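Local coordinates for Rep protein (Adeno-associated virus - 5, PDB 1M55) that probably nicks viral DNA at the replication origin, as a metal-dependent endonuclease domain of the rolling-circle replication initiator family, at residues P38-L43 with Y172-L177; K76-F81 with Y153-V158. All blocks are in the same frame, centred on the assembly; numbering follows the deposited sequence.

Contact 1 (P38-L43 with Y172-L177); sequences PPESDL and YKLAAL
Pro38 touches Leu177 where two surface loops of the Rep nuclease domain meet, one between helices 24-32 and 50-71, the other leading into helix 179-191. A type I beta turn runs from Pro38 to Ser41, closed by Ser41 N on Pro38 O. At its start the Pro38 ring lies across the Leu177 side chain at about a right angle, with CG 3.7 Å from Leu177 CD1. Glu40 reaches across Leu174, its OE1 3.9 Å from Leu174 CD1. A water lies within reach of both Leu174 O and Glu40 O; its link to Glu40 O is weak. Ser41 makes the main polar link. Its OG donates to Leu177 O at 2.7 Å, in the carbonyl plane, with a C=O...OG angle of 146°. OG is turned trans to the backbone N of Ser41 (chi1 179°), which also lets it take a weak bond from Leu43 N. Asp42 N adds a weak bond to Leu177 O. The Asp42 carboxylate instead turns to Leu179 N and Glu180 N, at the start of helix 179-191. Leu43 closes the apolar side: its CD1 lies 4.0 Å from Leu177 CD2, the branch other than the one on Pro38.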
ATOM      1  N   PRO A  38      -0.905  10.705 -14.501  1.00 23.19           N
ATOM      2  CA  PRO A  38       0.221  10.729 -15.442  1.00 23.77           C
ATOM      3  C   PRO A  38      -0.374  10.586 -16.852  1.00 24.16           C
ATOM      4  O   PRO A  38      -1.469  10.036 -17.015  1.00 23.85           O
ATOM      5  CB  PRO A  38       1.010   9.475 -15.055  1.00 24.10           C
ATOM      6  CG  PRO A  38       0.686   9.294 -13.611  1.00 24.16           C
ATOM      7  CD  PRO A  38      -0.787   9.570 -13.571  1.00 23.78           C
ATOM      8  N   PRO A  39       0.347  11.035 -17.888  1.00 25.48           N
ATOM      9  CA  PRO A  39      -0.157  10.939 -19.264  1.00 25.92           C
ATOM     10  C   PRO A  39      -0.574   9.529 -19.687  1.00 26.05           C
ATOM     11  O   PRO A  39      -1.546   9.358 -20.429  1.00 26.64           O
ATOM     12  CB  PRO A  39       1.032  11.432 -20.090  1.00 26.19           C
ATOM     13  CG  PRO A  39       1.672  12.437 -19.176  1.00 26.34           C
ATOM     14  CD  PRO A  39       1.661  11.701 -17.854  1.00 26.01           C
ATOM     15  N   GLU A  40       0.141   8.522 -19.197  1.00 25.46           N
ATOM     16  CA  GLU A  40      -0.133   7.125 -19.541  1.00 25.96           C
ATOM     17  C   GLU A  40      -1.265   6.460 -18.752  1.00 24.96           C
ATOM     18  O   GLU A  40      -1.544   5.277 -18.949  1.00 24.85           O
ATOM     19  CB  GLU A  40       1.147   6.301 -19.394  1.00 29.87           C
ATOM     20  CG  GLU A  40       2.269   6.775 -20.305  1.00 47.65           C
ATOM     21  CD  GLU A  40       3.575   6.014 -20.085  1.00 69.82           C
ATOM     22  OE1 GLU A  40       3.641   4.814 -20.449  1.00 75.47           O
ATOM     23  OE2 GLU A  40       4.533   6.619 -19.547  1.00 77.01           O
ATOM     24  N   SER A  41      -1.891   7.200 -17.845  1.00 23.32           N
ATOM     25  CA  SER A  41      -2.984   6.657 -17.045  1.00 21.96           C
ATOM     26  C   SER A  41      -4.319   6.897 -17.737  1.00 21.47           C
ATOM     27  O   SER A  41      -4.486   7.890 -18.443  1.00 22.35           O
ATOM     28  CB  SER A  41      -3.005   7.299 -15.657  1.00 19.43           C
ATOM     29  OG  SER A  41      -4.071   6.799 -14.871  1.00 16.58           O
ATOM     30  N   ASP A  42      -5.257   5.976 -17.536  1.00 20.01           N
ATOM     31  CA  ASP A  42      -6.589   6.096 -18.117  1.00 19.21           C
ATOM     32  C   ASP A  42      -7.648   6.080 -17.013  1.00 18.63           C
ATOM     33  O   ASP A  42      -8.822   5.794 -17.265  1.00 18.85           O
ATOM     34  CB  ASP A  42      -6.845   4.976 -19.138  1.00 19.48           C
ATOM     35  CG  ASP A  42      -6.805   3.578 -18.519  1.00 21.56           C
ATOM     36  OD1 ASP A  42      -6.555   3.449 -17.301  1.00 19.88           O
ATOM     37  OD2 ASP A  42      -7.027   2.597 -19.266  1.00 23.08           O
ATOM     38  N   LEU A  43      -7.215   6.356 -15.786  1.00 17.50           N
ATOM     39  CA  LEU A  43      -8.117   6.374 -14.645  1.00 16.41           C
ATOM     40  C   LEU A  43      -8.987   7.623 -14.667  1.00 16.35           C
ATOM     41  O   LEU A  43      -8.655   8.613 -15.318  1.00 17.38           O
ATOM     42  CB  LEU A  43      -7.327   6.347 -13.327  1.00 15.75           C
ATOM     43  CG  LEU A  43      -6.459   5.136 -12.978  1.00 15.28           C
ATOM     44  CD1 LEU A  43      -5.737   5.403 -11.670  1.00 15.52           C
ATOM     45  CD2 LEU A  43      -7.306   3.885 -12.868  1.00 15.39           C
ATOM     46  N   TYR A 172       5.152  -4.510 -14.244  1.00 12.60           N
ATOM     47  CA  TYR A 172       3.883  -3.915 -13.825  1.00 12.03           C
ATOM     48  C   TYR A 172       3.820  -2.393 -13.790  1.00 12.13           C
ATOM     49  O   TYR A 172       2.786  -1.827 -13.416  1.00 12.22           O
ATOM     50  CB  TYR A 172       3.479  -4.474 -12.454  1.00 12.31           C
ATOM     51  CG  TYR A 172       3.329  -5.975 -12.455  1.00 12.87           C
ATOM     52  CD1 TYR A 172       4.227  -6.791 -11.761  1.00 13.19           C
ATOM     53  CD2 TYR A 172       2.320  -6.585 -13.195  1.00 12.92           C
ATOM     54  CE1 TYR A 172       4.123  -8.184 -11.816  1.00 14.28           C
ATOM     55  CE2 TYR A 172       2.207  -7.967 -13.256  1.00 13.62           C
ATOM     56  CZ  TYR A 172       3.108  -8.761 -12.570  1.00 14.99           C
ATOM     57  OH  TYR A 172       2.993 -10.129 -12.663  1.00 17.09           O
ATOM     58  N   LYS A 173       4.898  -1.729 -14.201  1.00 12.55           N
ATOM     59  CA  LYS A 173       4.934  -0.268 -14.192  1.00 13.67           C
ATOM     60  C   LYS A 173       3.782   0.380 -14.952  1.00 14.54           C
ATOM     61  O   LYS A 173       3.161   1.326 -14.463  1.00 16.12           O
ATOM     62  CB  LYS A 173       6.273   0.249 -14.729  1.00 18.25           C
ATOM     63  CG  LYS A 173       7.422   0.153 -13.739  1.00 23.15           C
ATOM     64  CD  LYS A 173       8.706   0.705 -14.339  1.00 26.45           C
ATOM     65  CE  LYS A 173       9.802   0.830 -13.292  1.00 32.70           C
ATOM     66  NZ  LYS A 173       9.437   1.812 -12.230  1.00 40.08           N
ATOM     67  N   LEU A 174       3.482  -0.130 -16.141  1.00 14.51           N
ATOM     68  CA  LEU A 174       2.395   0.429 -16.934  1.00 15.05           C
ATOM     69  C   LEU A 174       1.027   0.074 -16.345  1.00 14.03           C
ATOM     70  O   LEU A 174       0.129   0.913 -16.299  1.00 15.41           O
ATOM     71  CB  LEU A 174       2.501  -0.046 -18.384  1.00 16.24           C
ATOM     72  CG  LEU A 174       1.389   0.375 -19.346  1.00 19.30           C
ATOM     73  CD1 LEU A 174       1.237   1.898 -19.387  1.00 20.19           C
ATOM     74  CD2 LEU A 174       1.708  -0.178 -20.726  1.00 20.82           C
ATOM     75  N   ALA A 175       0.893  -1.155 -15.861  1.00 11.75           N
ATOM     76  CA  ALA A 175      -0.360  -1.629 -15.280  1.00 11.62           C
ATOM     77  C   ALA A 175      -0.811  -0.850 -14.049  1.00 11.50           C
ATOM     78  O   ALA A 175      -2.008  -0.670 -13.832  1.00 11.57           O
ATOM     79  CB  ALA A 175      -0.245  -3.116 -14.933  1.00 11.56           C
ATOM     80  N   ALA A 176       0.148  -0.373 -13.261  1.00 11.22           N
ATOM     81  CA  ALA A 176      -0.153   0.350 -12.027  1.00 11.12           C
ATOM     82  C   ALA A 176      -1.320   1.329 -12.112  1.00 10.74           C
ATOM     83  O   ALA A 176      -2.242   1.276 -11.293  1.00  9.86           O
ATOM     84  CB  ALA A 176       1.103   1.051 -11.502  1.00 11.29           C
ATOM     85  N   LEU A 177      -1.296   2.210 -13.109  1.00 10.73           N
ATOM     86  CA  LEU A 177      -2.352   3.205 -13.255  1.00 11.14           C
ATOM     87  C   LEU A 177      -3.100   3.114 -14.581  1.00 12.04           C
ATOM     88  O   LEU A 177      -3.729   4.089 -15.015  1.00 12.45           O
ATOM     89  CB  LEU A 177      -1.771   4.611 -13.085  1.00 11.43           C
ATOM     90  CG  LEU A 177      -1.037   4.903 -11.773  1.00 11.40           C
ATOM     91  CD1 LEU A 177      -0.499   6.319 -11.797  1.00 12.05           C
ATOM     92  CD2 LEU A 177      -1.973   4.715 -10.593  1.00 11.30           C
TER
HETATM   93  O   HOH W   1      -0.323   3.859 -16.602  1.00 48.78           O

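Contact 2 (K76-F81 with Y153-V158); sequences KFFVQF and YLLPKV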
ATOM      1  N   LYS A  76      12.175  -4.521  -4.138  1.00  9.14           N
ATOM      2  CA  LYS A  76      11.131  -4.484  -5.154  1.00  9.00           C
ATOM      3  C   LYS A  76       9.802  -4.472  -4.408  1.00  8.99           C
ATOM      4  O   LYS A  76       9.679  -5.083  -3.331  1.00  9.07           O
ATOM      5  CB  LYS A  76      11.209  -5.716  -6.056  1.00 11.99           C
ATOM      6  CG  LYS A  76      12.406  -5.728  -6.994  1.00 15.22           C
ATOM      7  CD  LYS A  76      12.343  -4.569  -7.976  1.00 20.08           C
ATOM      8  CE  LYS A  76      13.486  -4.622  -8.977  1.00 26.40           C
ATOM      9  NZ  LYS A  76      13.341  -3.584 -10.033  1.00 25.09           N
ATOM     10  N   PHE A  77       8.815  -3.790  -4.978  1.00  8.06           N
ATOM     11  CA  PHE A  77       7.507  -3.683  -4.350  1.00  8.06           C
ATOM     12  C   PHE A  77       6.402  -3.429  -5.356  1.00  8.29           C
ATOM     13  O   PHE A  77       6.654  -3.035  -6.500  1.00  8.28           O
ATOM     14  CB  PHE A  77       7.495  -2.509  -3.341  1.00  8.20           C
ATOM     15  CG  PHE A  77       7.655  -1.140  -3.983  1.00  8.47           C
ATOM     16  CD1 PHE A  77       6.552  -0.452  -4.497  1.00  8.93           C
ATOM     17  CD2 PHE A  77       8.913  -0.554  -4.096  1.00  8.83           C
ATOM     18  CE1 PHE A  77       6.703   0.797  -5.116  1.00  8.65           C
ATOM     19  CE2 PHE A  77       9.076   0.695  -4.713  1.00  9.07           C
ATOM     20  CZ  PHE A  77       7.969   1.368  -5.223  1.00  9.09           C
ATOM     21  N   PHE A  78       5.178  -3.698  -4.915  1.00  7.83           N
ATOM     22  CA  PHE A  78       3.971  -3.407  -5.667  1.00  7.77           C
ATOM     23  C   PHE A  78       3.003  -3.025  -4.556  1.00  6.75           C
ATOM     24  O   PHE A  78       2.715  -3.831  -3.674  1.00  7.31           O
ATOM     25  CB  PHE A  78       3.423  -4.590  -6.468  1.00  8.29           C
ATOM     26  CG  PHE A  78       2.247  -4.213  -7.337  1.00  8.68           C
ATOM     27  CD1 PHE A  78       2.441  -3.771  -8.643  1.00  9.00           C
ATOM     28  CD2 PHE A  78       0.949  -4.222  -6.821  1.00  8.59           C
ATOM     29  CE1 PHE A  78       1.361  -3.336  -9.423  1.00  8.62           C
ATOM     30  CE2 PHE A  78      -0.132  -3.792  -7.591  1.00  8.68           C
ATOM     31  CZ  PHE A  78       0.077  -3.345  -8.895  1.00  8.47           C
ATOM     32  N   VAL A  79       2.587  -1.765  -4.556  1.00  6.21           N
ATOM     33  CA  VAL A  79       1.690  -1.242  -3.538  1.00  6.32           C
ATOM     34  C   VAL A  79       0.417  -0.744  -4.202  1.00  6.41           C
ATOM     35  O   VAL A  79       0.470   0.035  -5.158  1.00  6.41           O
ATOM     36  CB  VAL A  79       2.361  -0.070  -2.779  1.00  6.52           C
ATOM     37  CG1 VAL A  79       1.424   0.506  -1.724  1.00  6.47           C
ATOM     38  CG2 VAL A  79       3.660  -0.539  -2.131  1.00  6.67           C
ATOM     39  N   GLN A  80      -0.725  -1.220  -3.723  1.00  6.34           N
ATOM     40  CA  GLN A  80      -2.000  -0.795  -4.279  1.00  6.75           C
ATOM     41  C   GLN A  80      -2.888  -0.168  -3.206  1.00  7.20           C
ATOM     42  O   GLN A  80      -3.110  -0.757  -2.145  1.00  7.31           O
ATOM     43  CB  GLN A  80      -2.714  -1.967  -4.960  1.00  7.39           C
ATOM     44  CG  GLN A  80      -4.023  -1.578  -5.622  1.00  6.40           C
ATOM     45  CD  GLN A  80      -4.438  -2.562  -6.688  1.00  7.80           C
ATOM     46  OE1 GLN A  80      -3.843  -2.613  -7.757  1.00  8.23           O
ATOM     47  NE2 GLN A  80      -5.463  -3.351  -6.402  1.00  7.61           N
ATOM     48  N   PHE A  81      -3.339   1.055  -3.476  1.00  7.08           N
ATOM     49  CA  PHE A  81      -4.210   1.805  -2.574  1.00  7.02           C
ATOM     50  C   PHE A  81      -5.661   1.544  -2.989  1.00  7.53           C
ATOM     51  O   PHE A  81      -6.029   1.733  -4.156  1.00  7.54           O
ATOM     52  CB  PHE A  81      -3.884   3.302  -2.666  1.00  7.04           C
ATOM     53  CG  PHE A  81      -4.657   4.159  -1.701  1.00  7.38           C
ATOM     54  CD1 PHE A  81      -5.195   5.375  -2.112  1.00  8.51           C
ATOM     55  CD2 PHE A  81      -4.860   3.748  -0.385  1.00  7.58           C
ATOM     56  CE1 PHE A  81      -5.930   6.166  -1.227  1.00  8.29           C
ATOM     57  CE2 PHE A  81      -5.594   4.536   0.505  1.00  8.07           C
ATOM     58  CZ  PHE A  81      -6.129   5.745   0.079  1.00  7.96           C
ATOM     59  N   TYR A 153      -4.880 -11.205  -8.194  1.00 10.46           N
ATOM     60  CA  TYR A 153      -5.696 -10.570  -7.173  1.00 10.31           C
ATOM     61  C   TYR A 153      -5.757  -9.048  -7.138  1.00  9.88           C
ATOM     62  O   TYR A 153      -6.827  -8.479  -6.926  1.00 10.22           O
ATOM     63  CB  TYR A 153      -5.217 -11.100  -5.826  1.00 10.68           C
ATOM     64  CG  TYR A 153      -6.056 -10.748  -4.628  1.00 10.96           C
ATOM     65  CD1 TYR A 153      -7.378 -11.187  -4.518  1.00 10.67           C
ATOM     66  CD2 TYR A 153      -5.495 -10.065  -3.550  1.00 10.87           C
ATOM     67  CE1 TYR A 153      -8.107 -10.968  -3.357  1.00 11.75           C
ATOM     68  CE2 TYR A 153      -6.213  -9.842  -2.389  1.00 11.80           C
ATOM     69  CZ  TYR A 153      -7.515 -10.301  -2.295  1.00 13.03           C
ATOM     70  OH  TYR A 153      -8.198 -10.128  -1.119  1.00 14.23           O
ATOM     71  N   LEU A 154      -4.622  -8.386  -7.334  1.00  8.53           N
ATOM     72  CA  LEU A 154      -4.594  -6.926  -7.275  1.00  8.13           C
ATOM     73  C   LEU A 154      -4.968  -6.209  -8.566  1.00  8.41           C
ATOM     74  O   LEU A 154      -5.776  -5.279  -8.546  1.00  8.91           O
ATOM     75  CB  LEU A 154      -3.235  -6.440  -6.776  1.00  7.74           C
ATOM     76  CG  LEU A 154      -2.824  -6.966  -5.398  1.00  8.42           C
ATOM     77  CD1 LEU A 154      -1.472  -6.374  -5.024  1.00  9.55           C
ATOM     78  CD2 LEU A 154      -3.873  -6.610  -4.349  1.00  8.91           C
ATOM     79  N   LEU A 155      -4.403  -6.642  -9.690  1.00  8.87           N
ATOM     80  CA  LEU A 155      -4.698  -5.998 -10.972  1.00  9.93           C
ATOM     81  C   LEU A 155      -6.177  -5.953 -11.391  1.00 10.51           C
ATOM     82  O   LEU A 155      -6.594  -4.998 -12.045  1.00 11.20           O
ATOM     83  CB  LEU A 155      -3.846  -6.587 -12.105  1.00 10.08           C
ATOM     84  CG  LEU A 155      -2.324  -6.424 -12.006  1.00 10.48           C
ATOM     85  CD1 LEU A 155      -1.696  -6.760 -13.353  1.00 11.32           C
ATOM     86  CD2 LEU A 155      -1.957  -4.997 -11.598  1.00  9.72           C
ATOM     87  N   PRO A 156      -6.984  -6.978 -11.037  1.00 10.56           N
ATOM     88  CA  PRO A 156      -8.407  -6.985 -11.407  1.00 10.54           C
ATOM     89  C   PRO A 156      -9.271  -5.873 -10.796  1.00 10.72           C
ATOM     90  O   PRO A 156     -10.369  -5.608 -11.291  1.00 11.39           O
ATOM     91  CB  PRO A 156      -8.883  -8.350 -10.905  1.00 10.85           C
ATOM     92  CG  PRO A 156      -7.672  -9.198 -10.999  1.00 11.09           C
ATOM     93  CD  PRO A 156      -6.604  -8.284 -10.460  1.00 10.61           C
ATOM     94  N   LYS A 157      -8.823  -5.265  -9.700  1.00  9.88           N
ATOM     95  CA  LYS A 157      -9.609  -4.212  -9.061  1.00  9.52           C
ATOM     96  C   LYS A 157      -9.862  -3.037 -10.004  1.00  9.74           C
ATOM     97  O   LYS A 157      -8.970  -2.629 -10.749  1.00 10.12           O
ATOM     98  CB  LYS A 157      -8.933  -3.711  -7.779  1.00  9.11           C
ATOM     99  CG  LYS A 157      -9.251  -4.521  -6.525  1.00 12.09           C
ATOM    100  CD  LYS A 157      -8.472  -5.813  -6.456  1.00 14.63           C
ATOM    101  CE  LYS A 157      -8.904  -6.659  -5.264  1.00 12.26           C
ATOM    102  NZ  LYS A 157      -8.715  -5.963  -3.968  1.00 11.65           N
ATOM    103  N   VAL A 158     -11.086  -2.514  -9.983  1.00  9.78           N
ATOM    104  CA  VAL A 158     -11.453  -1.376 -10.824  1.00  9.76           C
ATOM    105  C   VAL A 158     -11.901  -0.234  -9.912  1.00 10.41           C
ATOM    106  O   VAL A 158     -12.049  -0.425  -8.699  1.00 10.58           O
ATOM    107  CB  VAL A 158     -12.592  -1.735 -11.831  1.00  9.91           C
ATOM    108  CG1 VAL A 158     -12.118  -2.787 -12.816  1.00 10.02           C
ATOM    109  CG2 VAL A 158     -13.826  -2.228 -11.092  1.00 10.04           C
TER
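Gln80 and Phe78 of strand 77-83 meet Leu154 and Leu155 near the end of helix 149-154, where a type I beta turn runs from Leu154 to Lys157. This is a helix end packed on one face of the antiparallel sheet at the core of the Rep nuclease fold. The two strand residues are two apart, and both turn their side chains to this face.

The hydrogen bond across the contact is from the Gln80 amide. NE2 donates to Leu154 O at 2.9 Å with an N-H...O angle of 161°. The oxygen lies nearly in the amide plane of Gln80, but the donor stands above the carbonyl plane of Leu154, 38° out of it. Lys157 N, which closes the turn, reaches Leu154 O from the opposite face, so two donors grip this one oxygen. The amide is held at both ends: OE1 accepts from Arg182 NH2, and NE2 also donates to Glu82, a zinc ligand. Lys157 NZ forms salt bridges with Glu82 and Glu161, which ties the turn to the metal site formed by Glu82, His89 and His91.

Apolar packing centres on the Phe78 ring. Phe78 CG sits trans to the backbone N (chi1 -175°), which brings the ring up to the two leucines. Its CD2 meets Leu154 CD1 at 3.7 Å, and the two side chains run past each other in opposite directions. Leu155 approaches another part of the ring obliquely. There, Leu155 CD2 lies 3.8 Å from Phe78 CZ.

The centres of contacts 1 and 2 lie about 12 Å apart in one nuclease domain. Along the chain the order is 38-43, 76-81, 153-158, 172-177, so contact 2 falls wholly within the span bracketed by contact 1. Contact 2 is buried against the central sheet, while contact 1 is at the surface. They touch through residues 172-177: Tyr172 CB lies 3.9 Å from Phe78 CE1, and Ala175 CB packs on Leu155 CD2. Arg182 of helix 179-191 is shared. Its guanidinium bonds to Ala175 O and Ala176 O of contact 1 and to Gln80 OE1 and Leu155 O of contact 2. The loop before this helix thus lies between the outer loop 38-43 and the strand 77-83 of the sheet.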